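Local coordinates for peptide-binding protein (Photobacterium damsela subsp. piscicida, PDB 6SQX) that cleaves the peptidoglycan of potentially competing bacteria as a secreted endopeptidase of the NlpC/P60 family, at residues 67-75 against 131-142; 345-353 against 469-477. All coordinates share one frame; numbering follows the deposited sequence.

Interaction 1: residues 67-75 against 131-142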
loop_
_atom_site.group_PDB
_atom_site.type_symbol
_atom_site.label_atom_id
_atom_site.label_comp_id
_atom_site.label_asym_id
_atom_site.label_seq_id
_atom_site.Cartn_x
_atom_site.Cartn_y
_atom_site.Cartn_z
ATOM N N GLN A 67 -14.854 6.473 -7.177
ATOM C CA GLN A 67 -15.738 5.421 -7.694
ATOM C C GLN A 67 -17.209 5.720 -7.450
ATOM O O GLN A 67 -18.063 5.033 -8.010
ATOM C CB GLN A 67 -15.393 4.047 -7.090
ATOM C CG GLN A 67 -13.958 3.610 -7.347
ATOM C CD GLN A 67 -13.582 3.550 -8.812
ATOM O OE1 GLN A 67 -14.428 3.435 -9.706
ATOM N NE2 GLN A 67 -12.296 3.568 -9.054
ATOM N N TRP A 68 -17.520 6.678 -6.581
ATOM C CA TRP A 68 -18.894 7.083 -6.335
ATOM C C TRP A 68 -19.255 8.307 -7.144
ATOM O O TRP A 68 -20.375 8.818 -7.027
ATOM C CB TRP A 68 -19.124 7.342 -4.840
ATOM C CG TRP A 68 -19.168 6.129 -3.987
ATOM C CD1 TRP A 68 -19.034 4.818 -4.385
ATOM C CD2 TRP A 68 -19.299 6.101 -2.554
ATOM N NE1 TRP A 68 -19.123 3.972 -3.277
ATOM C CE2 TRP A 68 -19.282 4.741 -2.157
ATOM C CE3 TRP A 68 -19.460 7.091 -1.576
ATOM C CZ2 TRP A 68 -19.401 4.355 -0.813
ATOM C CZ3 TRP A 68 -19.601 6.696 -0.249
ATOM C CH2 TRP A 68 -19.548 5.346 0.120
ATOM N N SER A 69 -18.349 8.744 -8.021
ATOM C CA SER A 69 -18.553 9.980 -8.765
ATOM C C SER A 69 -19.164 9.724 -10.137
ATOM O O SER A 69 -19.123 8.625 -10.676
ATOM C CB SER A 69 -17.241 10.755 -8.918
ATOM O OG SER A 69 -16.454 10.272 -9.992
ATOM N N ASP A 70 -19.738 10.776 -10.699
ATOM C CA ASP A 70 -20.339 10.619 -12.008
ATOM C C ASP A 70 -19.288 10.391 -13.085
ATOM O O ASP A 70 -19.642 9.936 -14.178
ATOM C CB ASP A 70 -21.195 11.849 -12.353
ATOM C CG ASP A 70 -22.497 11.905 -11.567
ATOM O OD1 ASP A 70 -22.832 10.885 -10.910
ATOM O OD2 ASP A 70 -23.191 12.958 -11.630
ATOM N N ASP A 71 -18.014 10.699 -12.794
ATOM C CA ASP A 71 -16.916 10.594 -13.756
ATOM C C ASP A 71 -16.467 9.151 -13.991
ATOM O O ASP A 71 -15.906 8.844 -15.050
ATOM C CB ASP A 71 -15.709 11.401 -13.254
ATOM C CG ASP A 71 -15.984 12.898 -13.174
ATOM O OD1 ASP A 71 -16.686 13.430 -14.067
ATOM O OD2 ASP A 71 -15.506 13.545 -12.207
ATOM N N ALA A 72 -16.675 8.268 -13.030
ATOM C CA ALA A 72 -16.158 6.914 -13.098
ATOM C C ALA A 72 -17.098 6.012 -13.901
ATOM O O ALA A 72 -18.317 6.240 -13.962
ATOM C CB ALA A 72 -16.041 6.373 -11.667
ATOM N N ASN A 73 -16.524 4.980 -14.513
ATOM C CA ASN A 73 -17.315 4.028 -15.284
ATOM C C ASN A 73 -16.708 2.637 -15.156
ATOM O O ASN A 73 -15.603 2.464 -14.622
ATOM C CB ASN A 73 -17.489 4.463 -16.763
ATOM C CG ASN A 73 -16.187 4.421 -17.542
ATOM O OD1 ASN A 73 -15.551 3.374 -17.647
ATOM N ND2 ASN A 73 -15.783 5.566 -18.102
ATOM N N GLN A 74 -17.437 1.631 -15.653
ATOM C CA GLN A 74 -17.028 0.245 -15.455
ATOM C C GLN A 74 -15.967 -0.229 -16.441
ATOM O O GLN A 74 -15.457 -1.351 -16.284
ATOM C CB GLN A 74 -18.224 -0.704 -15.533
ATOM C CG GLN A 74 -19.215 -0.606 -14.373
ATOM C CD GLN A 74 -20.405 -1.469 -14.634
ATOM O OE1 GLN A 74 -21.056 -1.330 -15.684
ATOM N NE2 GLN A 74 -20.693 -2.396 -13.732
ATOM N N ASN A 75 -15.600 0.590 -17.440
ATOM C CA ASN A 75 -14.697 0.165 -18.509
ATOM C C ASN A 75 -13.267 0.667 -18.348
ATOM O O ASN A 75 -12.338 0.063 -18.919
ATOM C CB ASN A 75 -15.258 0.608 -19.867
ATOM C CG ASN A 75 -16.613 0.024 -20.113
ATOM O OD1 ASN A 75 -16.745 -1.183 -20.327
ATOM N ND2 ASN A 75 -17.647 0.866 -20.067
ATOM N N PHE A 131 -18.377 -9.306 -20.325
ATOM C CA PHE A 131 -17.868 -8.147 -19.603
ATOM C C PHE A 131 -18.496 -6.851 -20.114
ATOM O O PHE A 131 -18.592 -6.643 -21.333
ATOM C CB PHE A 131 -16.351 -8.048 -19.800
ATOM C CG PHE A 131 -15.716 -6.873 -19.064
ATOM C CD1 PHE A 131 -15.670 -5.609 -19.652
ATOM C CD2 PHE A 131 -15.213 -7.019 -17.761
ATOM C CE1 PHE A 131 -15.127 -4.515 -18.980
ATOM C CE2 PHE A 131 -14.654 -5.934 -17.107
ATOM C CZ PHE A 131 -14.609 -4.679 -17.696
ATOM N N PRO A 132 -18.885 -5.927 -19.214
ATOM C CA PRO A 132 -18.954 -6.082 -17.757
ATOM C C PRO A 132 -20.356 -6.585 -17.400
ATOM O O PRO A 132 -21.344 -6.017 -17.899
ATOM C CB PRO A 132 -18.713 -4.649 -17.259
ATOM C CG PRO A 132 -19.326 -3.765 -18.321
ATOM C CD PRO A 132 -19.144 -4.529 -19.634
ATOM N N ASN A 133 -20.476 -7.644 -16.597
ATOM C CA ASN A 133 -21.777 -8.287 -16.437
ATOM C C ASN A 133 -22.565 -7.826 -15.220
ATOM O O ASN A 133 -23.654 -8.365 -14.973
ATOM C CB ASN A 133 -21.676 -9.815 -16.474
ATOM C CG ASN A 133 -20.973 -10.386 -15.263
ATOM O OD1 ASN A 133 -20.791 -9.713 -14.243
ATOM N ND2 ASN A 133 -20.581 -11.652 -15.365
ATOM N N ILE A 134 -22.084 -6.834 -14.480
ATOM C CA ILE A 134 -22.843 -6.247 -13.375
ATOM C C ILE A 134 -23.552 -5.002 -13.900
ATOM O O ILE A 134 -22.878 -4.055 -14.317
ATOM C CB ILE A 134 -21.950 -5.917 -12.169
ATOM C CG1 ILE A 134 -21.433 -7.222 -11.559
ATOM C CG2 ILE A 134 -22.750 -5.104 -11.123
ATOM C CD1 ILE A 134 -20.538 -7.053 -10.351
ATOM N N PRO A 135 -24.883 -4.967 -13.926
ATOM C CA PRO A 135 -25.559 -3.788 -14.481
ATOM C C PRO A 135 -25.248 -2.547 -13.661
ATOM O O PRO A 135 -24.943 -2.629 -12.469
ATOM C CB PRO A 135 -27.049 -4.143 -14.375
ATOM C CG PRO A 135 -27.099 -5.617 -14.118
ATOM C CD PRO A 135 -25.824 -5.984 -13.437
ATOM N N CYS A 136 -25.327 -1.379 -14.298
ATOM C CA CYS A 136 -25.029 -0.157 -13.558
ATOM C C CYS A 136 -26.056 0.945 -13.803
ATOM O O CYS A 136 -25.722 2.130 -13.740
ATOM C CB CYS A 136 -23.605 0.349 -13.789
ATOM S SG CYS A 136 -23.051 1.459 -12.435
ATOM N N ASP A 137 -27.307 0.575 -14.061
ATOM C CA ASP A 137 -28.348 1.592 -14.218
ATOM C C ASP A 137 -28.530 2.382 -12.918
ATOM O O ASP A 137 -28.426 1.835 -11.814
ATOM C CB ASP A 137 -29.673 0.948 -14.632
ATOM C CG ASP A 137 -29.637 0.364 -16.042
ATOM O OD1 ASP A 137 -28.992 0.961 -16.936
ATOM O OD2 ASP A 137 -30.262 -0.699 -16.259
ATOM N N ASN A 138 -28.749 3.693 -13.045
ATOM C CA ASN A 138 -28.860 4.586 -11.871
ATOM C C ASN A 138 -27.671 4.442 -10.919
ATOM O O ASN A 138 -27.813 4.520 -9.696
ATOM C CB ASN A 138 -30.165 4.379 -11.109
ATOM C CG ASN A 138 -31.376 4.486 -12.000
ATOM O OD1 ASN A 138 -31.558 5.487 -12.701
ATOM N ND2 ASN A 138 -32.209 3.441 -11.999
ATOM N N HIS A 139 -26.486 4.222 -11.482
ATOM C CA HIS A 139 -25.256 4.079 -10.697
ATOM C C HIS A 139 -25.337 2.951 -9.671
ATOM O O HIS A 139 -24.670 2.998 -8.630
ATOM C CB HIS A 139 -24.862 5.404 -10.036
ATOM C CG HIS A 139 -24.727 6.539 -11.000
ATOM N ND1 HIS A 139 -23.692 6.623 -11.908
ATOM C CD2 HIS A 139 -25.488 7.641 -11.194
ATOM C CE1 HIS A 139 -23.834 7.722 -12.634
ATOM N NE2 HIS A 139 -24.917 8.355 -12.222
ATOM N N SER A 140 -26.067 1.886 -9.972
ATOM C CA SER A 140 -26.239 0.804 -9.005
ATOM C C SER A 140 -24.973 -0.006 -8.753
ATOM O O SER A 140 -24.947 -0.788 -7.797
ATOM C CB SER A 140 -27.369 -0.137 -9.440
ATOM O OG SER A 140 -27.092 -0.776 -10.690
ATOM N N CYS A 141 -23.941 0.153 -9.563
ATOM C CA CYS A 141 -22.699 -0.592 -9.369
ATOM C C CYS A 141 -21.751 0.102 -8.398
ATOM O O CYS A 141 -20.673 -0.436 -8.130
ATOM C CB CYS A 141 -22.008 -0.890 -10.719
ATOM S SG CYS A 141 -21.402 0.575 -11.610
ATOM N N ARG A 142 -22.100 1.286 -7.899
ATOM C CA ARG A 142 -21.333 1.837 -6.788
ATOM C C ARG A 142 -21.440 0.908 -5.597
ATOM O O ARG A 142 -22.492 0.315 -5.349
ATOM C CB ARG A 142 -21.885 3.210 -6.409
ATOM C CG ARG A 142 -21.671 4.243 -7.534
ATOM C CD ARG A 142 -22.304 5.609 -7.265
ATOM N NE ARG A 142 -21.948 6.502 -8.362
ATOM C CZ ARG A 142 -22.573 7.635 -8.654
ATOM N NH1 ARG A 142 -23.631 8.041 -7.948
ATOM N NH2 ARG A 142 -22.125 8.364 -9.674
HETATM O O HOH W 1 -19.654 5.973 -10.026
HETATM O O HOH W 2 -24.857 10.459 -8.959
HETATM O O HOH W 3 -22.859 -2.774 -17.108
#
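Gln67 and Trp68 lie against the aliphatic part of Arg142. The carbonyl O of Gln67 meets Arg142 CG, and CD1 of the Trp68 indole comes within 3.8 Å of Arg142 CB, while the indole NE1 donates to the carbonyl of Gly143. Because the Arg142 chain runs extended from CG to NE, its guanidinium arrives beside the type I turn Ser69-Ala72. There Trp68 O lies over the centre of one guanidinium face, 3.0 Å from Arg142 CZ, as a face contact without a hydrogen bond. The His139 ring covers the opposite face, so the flat group is sandwiched. Ser69 O takes a weak bond from Arg142 NH2. The stronger grip is Asp70: its OD1 uses the anti lone pair to form a salt bridge with Arg142 NH2 at 2.9 Å, in the guanidinium plane, with carboxylate and guanidinium only 14° apart. One water joins Arg142 NE to the carbonyls of Gln67 and Ser69, and a second links NH1 to Asp70 OD1. Farther on, Gln74 reaches across with CG near Cys141 SG (3.7 Å) and its amide oxygen beside Cys136 CB (3.6 Å), thus packing on the Cys136–Cys141 disulfide. Its NE2 sends an almost straight bond (174°) to Ile134 O at 2.8 Å, and also donates to Leu189 O; a water ties OE1 to the same Ile134 carbonyl. The carbonyl O of Gln74, buried without a polar partner, sits 3.7 Å from Phe131 CZ. Asn75 OD1 then approaches Phe131 CE1 and the ring of Pro132, which follows a cis peptide bond. The disulfide-closed loop thereby pinned leads into strand 142-145 of a five-stranded antiparallel sheet, consistent with the small beta-barrel of a bacterial SH3 domain.

Interaction 2: residues 345-353 against 469-477. With EDO (1,2-ethanediol), chain F.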
loop_
_atom_site.group_PDB
_atom_site.type_symbol
_atom_site.label_atom_id
_atom_site.label_comp_id
_atom_site.label_asym_id
_atom_site.label_seq_id
_atom_site.Cartn_x
_atom_site.Cartn_y
_atom_site.Cartn_z
ATOM N N TYR A 345 4.071 4.885 -9.287
ATOM C CA TYR A 345 3.066 5.935 -9.363
ATOM C C TYR A 345 3.196 6.925 -8.217
ATOM O O TYR A 345 2.924 8.121 -8.393
ATOM C CB TYR A 345 1.666 5.330 -9.473
ATOM C CG TYR A 345 1.471 4.647 -10.808
ATOM C CD1 TYR A 345 1.110 5.388 -11.930
ATOM C CD2 TYR A 345 1.677 3.275 -10.959
ATOM C CE1 TYR A 345 0.955 4.765 -13.162
ATOM C CE2 TYR A 345 1.518 2.642 -12.179
ATOM C CZ TYR A 345 1.163 3.396 -13.280
ATOM O OH TYR A 345 1.012 2.797 -14.494
ATOM N N GLN A 346 3.624 6.456 -7.028
ATOM C CA GLN A 346 3.904 7.399 -5.943
ATOM C C GLN A 346 5.032 8.339 -6.335
ATOM O O GLN A 346 4.903 9.574 -6.224
ATOM C CB GLN A 346 4.256 6.639 -4.646
ATOM C CG GLN A 346 3.058 5.859 -4.093
ATOM C CD GLN A 346 3.386 5.093 -2.837
ATOM O OE1 GLN A 346 4.551 4.908 -2.500
ATOM N NE2 GLN A 346 2.355 4.603 -2.174
ATOM N N ALA A 347 6.138 7.762 -6.830
ATOM C CA ALA A 347 7.313 8.568 -7.147
ATOM C C ALA A 347 7.014 9.597 -8.227
ATOM O O ALA A 347 7.522 10.715 -8.174
ATOM C CB ALA A 347 8.457 7.676 -7.610
ATOM N N ASN A 348 6.189 9.234 -9.212
ATOM C CA ASN A 348 5.948 10.098 -10.357
ATOM C C ASN A 348 4.714 10.982 -10.230
ATOM O O ASN A 348 4.656 12.032 -10.883
ATOM C CB ASN A 348 5.904 9.246 -11.623
ATOM C CG ASN A 348 7.282 8.820 -12.048
ATOM O OD1 ASN A 348 7.959 9.549 -12.783
ATOM N ND2 ASN A 348 7.716 7.639 -11.613
ATOM N N TYR A 349 3.722 10.602 -9.424
ATOM C CA TYR A 349 2.448 11.316 -9.428
ATOM C C TYR A 349 2.033 11.874 -8.080
ATOM O O TYR A 349 1.017 12.577 -8.012
ATOM C CB TYR A 349 1.309 10.445 -9.996
ATOM C CG TYR A 349 1.592 10.059 -11.442
ATOM C CD1 TYR A 349 1.361 10.960 -12.489
ATOM C CD2 TYR A 349 2.096 8.801 -11.763
ATOM C CE1 TYR A 349 1.664 10.607 -13.782
ATOM C CE2 TYR A 349 2.420 8.467 -13.052
ATOM C CZ TYR A 349 2.170 9.368 -14.066
ATOM O OH TYR A 349 2.473 9.021 -15.366
ATOM N N ALA A 350 2.764 11.574 -7.010
ATOM C CA ALA A 350 2.463 12.245 -5.757
ATOM C C ALA A 350 3.111 13.622 -5.660
ATOM O O ALA A 350 2.812 14.379 -4.724
ATOM C CB ALA A 350 2.887 11.369 -4.565
ATOM N N GLY A 351 4.003 13.940 -6.581
ATOM C CA GLY A 351 4.682 15.222 -6.603
ATOM C C GLY A 351 5.561 15.252 -7.828
ATOM O O GLY A 351 5.524 14.331 -8.635
ATOM N N GLN A 352 6.347 16.324 -7.960
ATOM C CA GLN A 352 7.313 16.453 -9.049
ATOM C C GLN A 352 8.543 15.607 -8.723
ATOM O O GLN A 352 9.284 15.917 -7.785
ATOM C CB GLN A 352 7.703 17.921 -9.180
ATOM C CG GLN A 352 8.901 18.149 -10.036
ATOM C CD GLN A 352 8.644 17.778 -11.466
ATOM O OE1 GLN A 352 7.796 18.388 -12.127
ATOM N NE2 GLN A 352 9.387 16.782 -11.968
ATOM N N ILE A 353 8.776 14.553 -9.506
ATOM C CA ILE A 353 9.917 13.679 -9.253
ATOM C C ILE A 353 11.213 14.411 -9.576
ATOM O O ILE A 353 11.294 15.199 -10.532
ATOM C CB ILE A 353 9.798 12.373 -10.057
ATOM C CG1 ILE A 353 10.774 11.327 -9.519
ATOM C CG2 ILE A 353 10.033 12.603 -11.567
ATOM C CD1 ILE A 353 10.499 9.932 -10.064
ATOM N N ASN A 469 15.519 8.625 -6.688
ATOM C CA ASN A 469 14.683 9.806 -6.895
ATOM C C ASN A 469 14.170 10.310 -5.562
ATOM O O ASN A 469 14.021 9.546 -4.620
ATOM C CB ASN A 469 13.421 9.522 -7.730
ATOM C CG ASN A 469 13.688 8.608 -8.903
ATOM O OD1 ASN A 469 14.294 9.027 -9.893
ATOM N ND2 ASN A 469 13.265 7.353 -8.806
ATOM N N THR A 470 13.870 11.595 -5.492
ATOM C CA THR A 470 13.108 12.159 -4.395
ATOM C C THR A 470 11.853 12.815 -4.950
ATOM O O THR A 470 11.880 13.407 -6.044
ATOM C CB THR A 470 13.910 13.195 -3.574
ATOM O OG1 THR A 470 14.397 14.224 -4.440
ATOM C CG2 THR A 470 15.074 12.523 -2.841
ATOM N N THR A 471 10.759 12.732 -4.199
ATOM C CA THR A 471 9.486 13.336 -4.591
ATOM C C THR A 471 8.899 14.048 -3.377
ATOM O O THR A 471 8.525 13.395 -2.397
ATOM C CB THR A 471 8.520 12.256 -5.103
ATOM O OG1 THR A 471 9.152 11.466 -6.127
ATOM C CG2 THR A 471 7.207 12.885 -5.617
ATOM N N LEU A 472 8.782 15.367 -3.429
ATOM C CA LEU A 472 8.107 16.096 -2.360
ATOM C C LEU A 472 6.606 15.864 -2.443
ATOM O O LEU A 472 6.028 15.894 -3.528
ATOM C CB LEU A 472 8.332 17.595 -2.562
ATOM C CG LEU A 472 9.706 18.147 -2.263
ATOM C CD1 LEU A 472 9.704 19.677 -2.525
ATOM C CD2 LEU A 472 10.061 17.831 -0.842
ATOM N N LEU A 473 5.948 15.724 -1.293
ATOM C CA LEU A 473 4.501 15.592 -1.255
ATOM C C LEU A 473 3.788 16.927 -1.092
ATOM O O LEU A 473 2.587 17.013 -1.372
ATOM C CB LEU A 473 4.087 14.695 -0.092
ATOM C CG LEU A 473 4.650 13.283 -0.146
ATOM C CD1 LEU A 473 4.129 12.527 1.069
ATOM C CD2 LEU A 473 4.217 12.565 -1.437
ATOM N N THR A 474 4.498 17.968 -0.679
ATOM C CA THR A 474 3.882 19.224 -0.266
ATOM C C THR A 474 3.163 19.944 -1.395
ATOM O O THR A 474 2.462 20.932 -1.129
ATOM C CB THR A 474 4.942 20.106 0.385
ATOM O OG1 THR A 474 6.122 20.115 -0.433
ATOM C CG2 THR A 474 5.294 19.558 1.776
ATOM N N GLU A 475 3.295 19.469 -2.632
ATOM C CA GLU A 475 2.581 20.028 -3.775
ATOM C C GLU A 475 1.445 19.079 -4.148
ATOM O O GLU A 475 1.687 17.956 -4.607
ATOM C CB GLU A 475 3.538 20.243 -4.945
ATOM C CG GLU A 475 4.723 21.146 -4.612
ATOM C CD GLU A 475 4.299 22.471 -3.979
ATOM O OE1 GLU A 475 4.910 22.867 -2.959
ATOM O OE2 GLU A 475 3.354 23.114 -4.498
ATOM N N THR A 476 0.211 19.526 -3.943
ATOM C CA THR A 476 -0.940 18.713 -4.318
ATOM C C THR A 476 -1.195 18.853 -5.816
ATOM O O THR A 476 -1.148 19.972 -6.342
ATOM C CB THR A 476 -2.181 19.144 -3.527
ATOM O OG1 THR A 476 -2.043 18.736 -2.160
ATOM C CG2 THR A 476 -3.439 18.517 -4.101
ATOM N N PRO A 477 -1.445 17.745 -6.539
ATOM C CA PRO A 477 -1.733 17.788 -7.981
ATOM C C PRO A 477 -2.965 18.635 -8.338
ATOM O O PRO A 477 -3.891 18.747 -7.531
ATOM C CB PRO A 477 -1.974 16.313 -8.332
ATOM C CG PRO A 477 -1.223 15.545 -7.279
ATOM C CD PRO A 477 -1.364 16.361 -6.029
HETATM C C1 EDO F . -0.277 15.533 -1.648
HETATM O O1 EDO F . -1.674 15.647 -1.941
HETATM C C2 EDO F . 0.252 14.191 -2.116
HETATM O O2 EDO F . 0.381 14.165 -3.549
HETATM O O HOH W 4 6.228 18.168 -5.805
HETATM O O HOH W 5 9.831 16.794 -5.616
#
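Thr471 sets both its branches against the carbonyl of Ala347. With OG1 anti to the carbonyl carbon (chi1 -52°), the hydroxyl donates to Ala347 O at 2.7 Å, in the carbonyl plane and on a lone pair, while methyl CG2 lies against that same oxygen and also reaches Gly351 N (3.5 Å). One threonine thus spans from Ala347, in the helix, to Gly351. Ile353 crosses Asn469 obliquely: CD1 lies 3.6 Å from Asn469 CG, and CG1 rests near Asn469 CB. The amide end of Asn469 is held by Ser385, its ND2 donating to that hydroxyl. In the NlpC/P60 domain this joins helix 343-349 to the sheet: strands 353-355 and 467-472 run antiparallel in a six-stranded sheet, with 353-355 at its edge. Beyond the strand, Ala350 CB meets Leu473 CD2 at 3.6 Å. Gly351, fully extended, aims a CA-H at Leu472 O (3.4 Å from CA, 167° at the hydrogen), and a water connects that same carbonyl to Gln352 N. The poorly ordered Pro477 brings CG to 3.8 Å from Tyr349 O. A 1,2-ethanediol, probably from the crystallisation liquor, donates through O2 to Ala350 O and hydrogen-bonds Thr476 OG1 through O1.

Interactions 1 and 2 share no helix or strand: their centres are 30 Å apart, with nearest atoms about 14 Å from each other. Interaction 1 lies farther from the centre of the chain and joins two loops, one leading into the SH3-type sheet; interaction 2 joins helix 343-349 and the edge strand to the sheet of the NlpC/P60 domain. Both are partly buried, but half of the touching residues of interaction 2 are buried against fewer than a third in interaction 1. The loops of 67-75 and 131-142 rely on a salt bridge and an amide-to-carbonyl bond, with the disulfide bracing 131-142 from within, whereas 345-353 and 469-477 use a hydroxyl-to-carbonyl bond and small apolar contacts.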